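Local coordinates for protein putative acyl-CoA N-acyltransferase (Klebsiella pneumoniae subsp. pneumoniae, PDB 3LOD) that probably transfers an acyl group from acyl-coenzyme A to an as yet unidentified acceptor, as a member of the GNAT family of acetyltransferases, at residues Tyr4-Glu15 and Ala51-Val62. Residues are numbered along the deposited sequence; the frame is centred on the assembly and turned at random.
Sequences YTITDIAPTDAE and ALAIRSPQGEAV
The antiparallel pairing of the first two strands of a GNAT fold sets T5 and T7 against R55 and A53. T5 and R55 exchange two backbone hydrogen bonds, T7 and A53 two more, and just beyond the strand I9 N continues the ladder to A51 O. On the face bearing T5, T7, A53 and R55, the arginine chain runs over T5, whose CG2 lies 3.6 Å from R55 CB; a bend at chi3 (82°) then carries the guanidinium past T7 toward E15. There it meets three acceptors at its edge, in its plane. R55 NH1 donates to T7 OG1 (3.0 Å), which itself donates to D8 O; R55 NE points almost straight at G59 O (3.1 Å, 178°) in the hairpin turn; and R55 NH2 forms a salt bridge with E15 OE1 (2.8 Å), its hydrogen bond weak because the N-H is poorly aligned. The E15 carboxylate, turned 53° from the guanidinium, also accepts from A61 N at OE2 (3.0 Å), on the syn side but well out of the carboxylate plane, tying the first turn of helix 14-26 to strand 61-69. I9 CG1 packs on A53 CB (3.6 Å), with F16 of that helix beside I9. The other face carries I6 and I54 side by side, and here helix 91-104 meets I6 and L52. Strand 5-8 thus edges the mixed sheet, with helices covering both faces, the layered α/β architecture characteristic of GNAT acetyltransferases.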
loop_
_atom_site.group_PDB
_atom_site.type_symbol
_atom_site.label_atom_id
_atom_site.label_comp_id
_atom_site.label_asym_id
_atom_site.label_seq_id
_atom_site.Cartn_x
_atom_site.Cartn_y
_atom_site.Cartn_z
ATOM N N TYR A 4 1.708 16.076 -8.045
ATOM C CA TYR A 4 2.755 15.098 -7.810
ATOM C C TYR A 4 2.693 13.976 -8.847
ATOM O O TYR A 4 1.697 13.821 -9.559
ATOM C CB TYR A 4 2.505 14.454 -6.452
ATOM C CG TYR A 4 2.688 15.388 -5.281
ATOM C CD1 TYR A 4 3.692 15.137 -4.328
ATOM C CD2 TYR A 4 1.884 16.554 -5.127
ATOM C CE1 TYR A 4 3.889 15.993 -3.242
ATOM C CE2 TYR A 4 2.072 17.415 -4.028
ATOM C CZ TYR A 4 3.082 17.108 -3.096
ATOM O OH TYR A 4 3.302 17.894 -2.023
ATOM N N THR A 5 3.723 13.140 -8.885
ATOM C CA THR A 5 3.830 12.141 -9.940
ATOM C C THR A 5 3.781 10.701 -9.354
ATOM O O THR A 5 4.071 10.543 -8.182
ATOM C CB THR A 5 5.061 12.494 -10.824
ATOM O OG1 THR A 5 4.692 12.376 -12.184
ATOM C CG2 THR A 5 6.285 11.646 -10.570
ATOM N N ILE A 6 3.377 9.678 -10.126
ATOM C CA ILE A 6 3.454 8.244 -9.694
ATOM C C ILE A 6 4.281 7.362 -10.626
ATOM O O ILE A 6 4.068 7.362 -11.852
ATOM C CB ILE A 6 2.069 7.582 -9.570
ATOM C CG1 ILE A 6 1.597 7.626 -8.132
ATOM C CG2 ILE A 6 2.152 6.122 -9.892
ATOM C CD1 ILE A 6 0.312 8.259 -8.006
ATOM N N THR A 7 5.208 6.593 -10.079
ATOM C CA THR A 7 6.081 5.801 -10.940
ATOM C C THR A 7 6.360 4.494 -10.298
ATOM O O THR A 7 6.297 4.398 -9.076
ATOM C CB THR A 7 7.494 6.443 -11.119
ATOM O OG1 THR A 7 8.213 6.416 -9.861
ATOM C CG2 THR A 7 7.425 7.873 -11.700
ATOM N N ASP A 8 6.745 3.513 -11.102
ATOM C CA ASP A 8 7.240 2.261 -10.569
ATOM C C ASP A 8 8.438 2.560 -9.660
ATOM O O ASP A 8 9.090 3.593 -9.838
ATOM C CB ASP A 8 7.669 1.325 -11.704
ATOM C CG ASP A 8 6.505 0.478 -12.270
ATOM O OD1 ASP A 8 5.455 0.378 -11.600
ATOM O OD2 ASP A 8 6.656 -0.119 -13.376
ATOM N N ILE A 9 8.684 1.697 -8.669
ATOM C CA ILE A 9 9.973 1.598 -7.974
ATOM C C ILE A 9 10.327 0.146 -7.651
ATOM O O ILE A 9 9.480 -0.674 -7.292
ATOM C CB ILE A 9 10.068 2.385 -6.585
ATOM C CG1 ILE A 9 8.717 2.676 -6.017
ATOM C CG2 ILE A 9 11.037 3.631 -6.535
ATOM C CD1 ILE A 9 8.312 1.547 -5.243
ATOM N N ALA A 10 11.618 -0.131 -7.748
ATOM C CA ALA A 10 12.241 -1.327 -7.186
ATOM C C ALA A 10 12.076 -1.274 -5.655
ATOM O O ALA A 10 12.391 -0.260 -5.025
ATOM C CB ALA A 10 13.781 -1.385 -7.601
ATOM N N PRO A 11 11.536 -2.346 -5.054
ATOM C CA PRO A 11 11.552 -2.431 -3.592
ATOM C C PRO A 11 12.994 -2.416 -3.024
ATOM O O PRO A 11 13.176 -2.406 -1.812
ATOM C CB PRO A 11 10.887 -3.792 -3.317
ATOM C CG PRO A 11 10.941 -4.520 -4.611
ATOM C CD PRO A 11 10.798 -3.470 -5.652
ATOM N N THR A 12 14.005 -2.428 -3.889
ATOM C CA THR A 12 15.384 -2.439 -3.419
ATOM C C THR A 12 16.062 -1.070 -3.544
ATOM O O THR A 12 17.095 -0.818 -2.929
ATOM C CB THR A 12 16.182 -3.531 -4.106
ATOM O OG1 THR A 12 15.938 -3.459 -5.516
ATOM C CG2 THR A 12 15.724 -4.892 -3.579
ATOM N N ASP A 13 15.452 -0.205 -4.350
ATOM C CA ASP A 13 15.712 1.228 -4.361
ATOM C C ASP A 13 15.889 1.784 -2.912
ATOM O O ASP A 13 15.007 1.579 -2.000
ATOM C CB ASP A 13 14.532 1.896 -5.104
ATOM C CG ASP A 13 14.810 3.352 -5.577
ATOM O OD1 ASP A 13 15.298 4.229 -4.804
ATOM O OD2 ASP A 13 14.471 3.638 -6.756
ATOM N N ALA A 14 17.021 2.480 -2.694
ATOM C CA ALA A 14 17.257 3.167 -1.416
ATOM C C ALA A 14 16.107 4.105 -0.977
ATOM O O ALA A 14 15.809 4.273 0.222
ATOM C CB ALA A 14 18.582 3.925 -1.462
ATOM N N GLU A 15 15.466 4.734 -1.945
ATOM C CA GLU A 15 14.374 5.637 -1.639
ATOM C C GLU A 15 13.157 4.881 -1.077
ATOM O O GLU A 15 12.417 5.416 -0.229
ATOM C CB GLU A 15 13.974 6.420 -2.884
ATOM C CG GLU A 15 14.598 7.786 -3.015
ATOM C CD GLU A 15 14.037 8.505 -4.222
ATOM O OE1 GLU A 15 14.140 7.935 -5.342
ATOM O OE2 GLU A 15 13.471 9.611 -4.034
ATOM N N ALA A 51 4.941 -2.299 -7.035
ATOM C CA ALA A 51 5.426 -1.320 -6.109
ATOM C C ALA A 51 5.477 0.013 -6.833
ATOM O O ALA A 51 6.026 0.119 -7.953
ATOM C CB ALA A 51 6.788 -1.708 -5.671
ATOM N N LEU A 52 4.938 1.031 -6.178
ATOM C CA LEU A 52 4.830 2.388 -6.749
ATOM C C LEU A 52 5.288 3.475 -5.773
ATOM O O LEU A 52 5.235 3.269 -4.548
ATOM C CB LEU A 52 3.367 2.672 -7.117
ATOM C CG LEU A 52 2.659 1.782 -8.149
ATOM C CD1 LEU A 52 1.209 2.257 -8.432
ATOM C CD2 LEU A 52 3.448 1.642 -9.448
ATOM N N ALA A 53 5.682 4.633 -6.305
ATOM C CA ALA A 53 6.065 5.804 -5.466
ATOM C C ALA A 53 5.351 7.066 -5.904
ATOM O O ALA A 53 5.018 7.206 -7.083
ATOM C CB ALA A 53 7.548 6.027 -5.522
ATOM N N ILE A 54 5.110 7.985 -4.969
ATOM C CA ILE A 54 4.660 9.332 -5.323
ATOM C C ILE A 54 5.754 10.317 -5.074
ATOM O O ILE A 54 6.391 10.331 -4.013
ATOM C CB ILE A 54 3.513 9.816 -4.483
ATOM C CG1 ILE A 54 2.795 8.677 -3.879
ATOM C CG2 ILE A 54 2.467 10.620 -5.303
ATOM C CD1 ILE A 54 2.175 9.157 -2.610
ATOM N N ARG A 55 5.926 11.197 -6.042
ATOM C CA ARG A 55 7.055 12.075 -6.100
ATOM C C ARG A 55 6.543 13.473 -6.129
ATOM O O ARG A 55 5.543 13.775 -6.772
ATOM C CB ARG A 55 7.881 11.764 -7.344
ATOM C CG ARG A 55 7.940 10.266 -7.672
ATOM C CD ARG A 55 9.021 9.878 -8.688
ATOM N NE ARG A 55 10.290 9.753 -7.982
ATOM C CZ ARG A 55 10.933 8.617 -7.700
ATOM N NH1 ARG A 55 10.466 7.434 -8.099
ATOM N NH2 ARG A 55 12.083 8.690 -7.031
ATOM N N SER A 56 7.252 14.320 -5.411
ATOM C CA SER A 56 7.005 15.725 -5.423
ATOM C C SER A 56 7.265 16.266 -6.845
ATOM O O SER A 56 7.696 15.505 -7.739
ATOM C CB SER A 56 7.867 16.414 -4.358
ATOM O OG SER A 56 9.200 16.611 -4.798
ATOM N N PRO A 57 6.936 17.551 -7.086
ATOM C CA PRO A 57 7.419 18.100 -8.355
ATOM C C PRO A 57 8.963 18.229 -8.442
ATOM O O PRO A 57 9.493 18.091 -9.550
ATOM C CB PRO A 57 6.679 19.443 -8.456
ATOM C CG PRO A 57 5.341 19.162 -7.740
ATOM C CD PRO A 57 5.845 18.385 -6.520
ATOM N N GLN A 58 9.663 18.423 -7.307
ATOM C CA GLN A 58 11.154 18.277 -7.259
ATOM C C GLN A 58 11.601 16.925 -7.836
ATOM O O GLN A 58 12.558 16.867 -8.623
ATOM C CB GLN A 58 11.752 18.400 -5.836
ATOM C CG GLN A 58 11.619 19.760 -5.156
ATOM C CD GLN A 58 10.159 20.166 -4.979
ATOM O OE1 GLN A 58 9.733 21.198 -5.503
ATOM N NE2 GLN A 58 9.370 19.323 -4.283
ATOM N N GLY A 59 10.901 15.855 -7.442
ATOM C CA GLY A 59 11.155 14.491 -7.938
ATOM C C GLY A 59 11.472 13.535 -6.804
ATOM O O GLY A 59 11.713 12.353 -7.029
ATOM N N GLU A 60 11.465 14.086 -5.591
ATOM C CA GLU A 60 11.607 13.401 -4.306
ATOM C C GLU A 60 10.472 12.348 -4.037
ATOM O O GLU A 60 9.278 12.699 -3.997
ATOM C CB GLU A 60 11.595 14.530 -3.241
ATOM C CG GLU A 60 12.040 14.214 -1.810
ATOM C CD GLU A 60 11.464 15.255 -0.764
ATOM O OE1 GLU A 60 10.913 16.316 -1.201
ATOM O OE2 GLU A 60 11.537 15.001 0.486
ATOM N N ALA A 61 10.836 11.071 -3.855
ATOM C CA ALA A 61 9.867 10.053 -3.427
ATOM C C ALA A 61 9.400 10.408 -2.037
ATOM O O ALA A 61 10.185 10.644 -1.129
ATOM C CB ALA A 61 10.460 8.727 -3.416
ATOM N N VAL A 62 8.093 10.448 -1.875
ATOM C CA VAL A 62 7.496 11.213 -0.802
ATOM C C VAL A 62 6.426 10.293 -0.210
ATOM O O VAL A 62 5.858 10.570 0.833
ATOM C CB VAL A 62 7.000 12.594 -1.416
ATOM C CG1 VAL A 62 5.548 12.605 -1.870
ATOM C CG2 VAL A 62 7.365 13.773 -0.553
HETATM O O HOH W 1 11.791 5.045 -9.579
#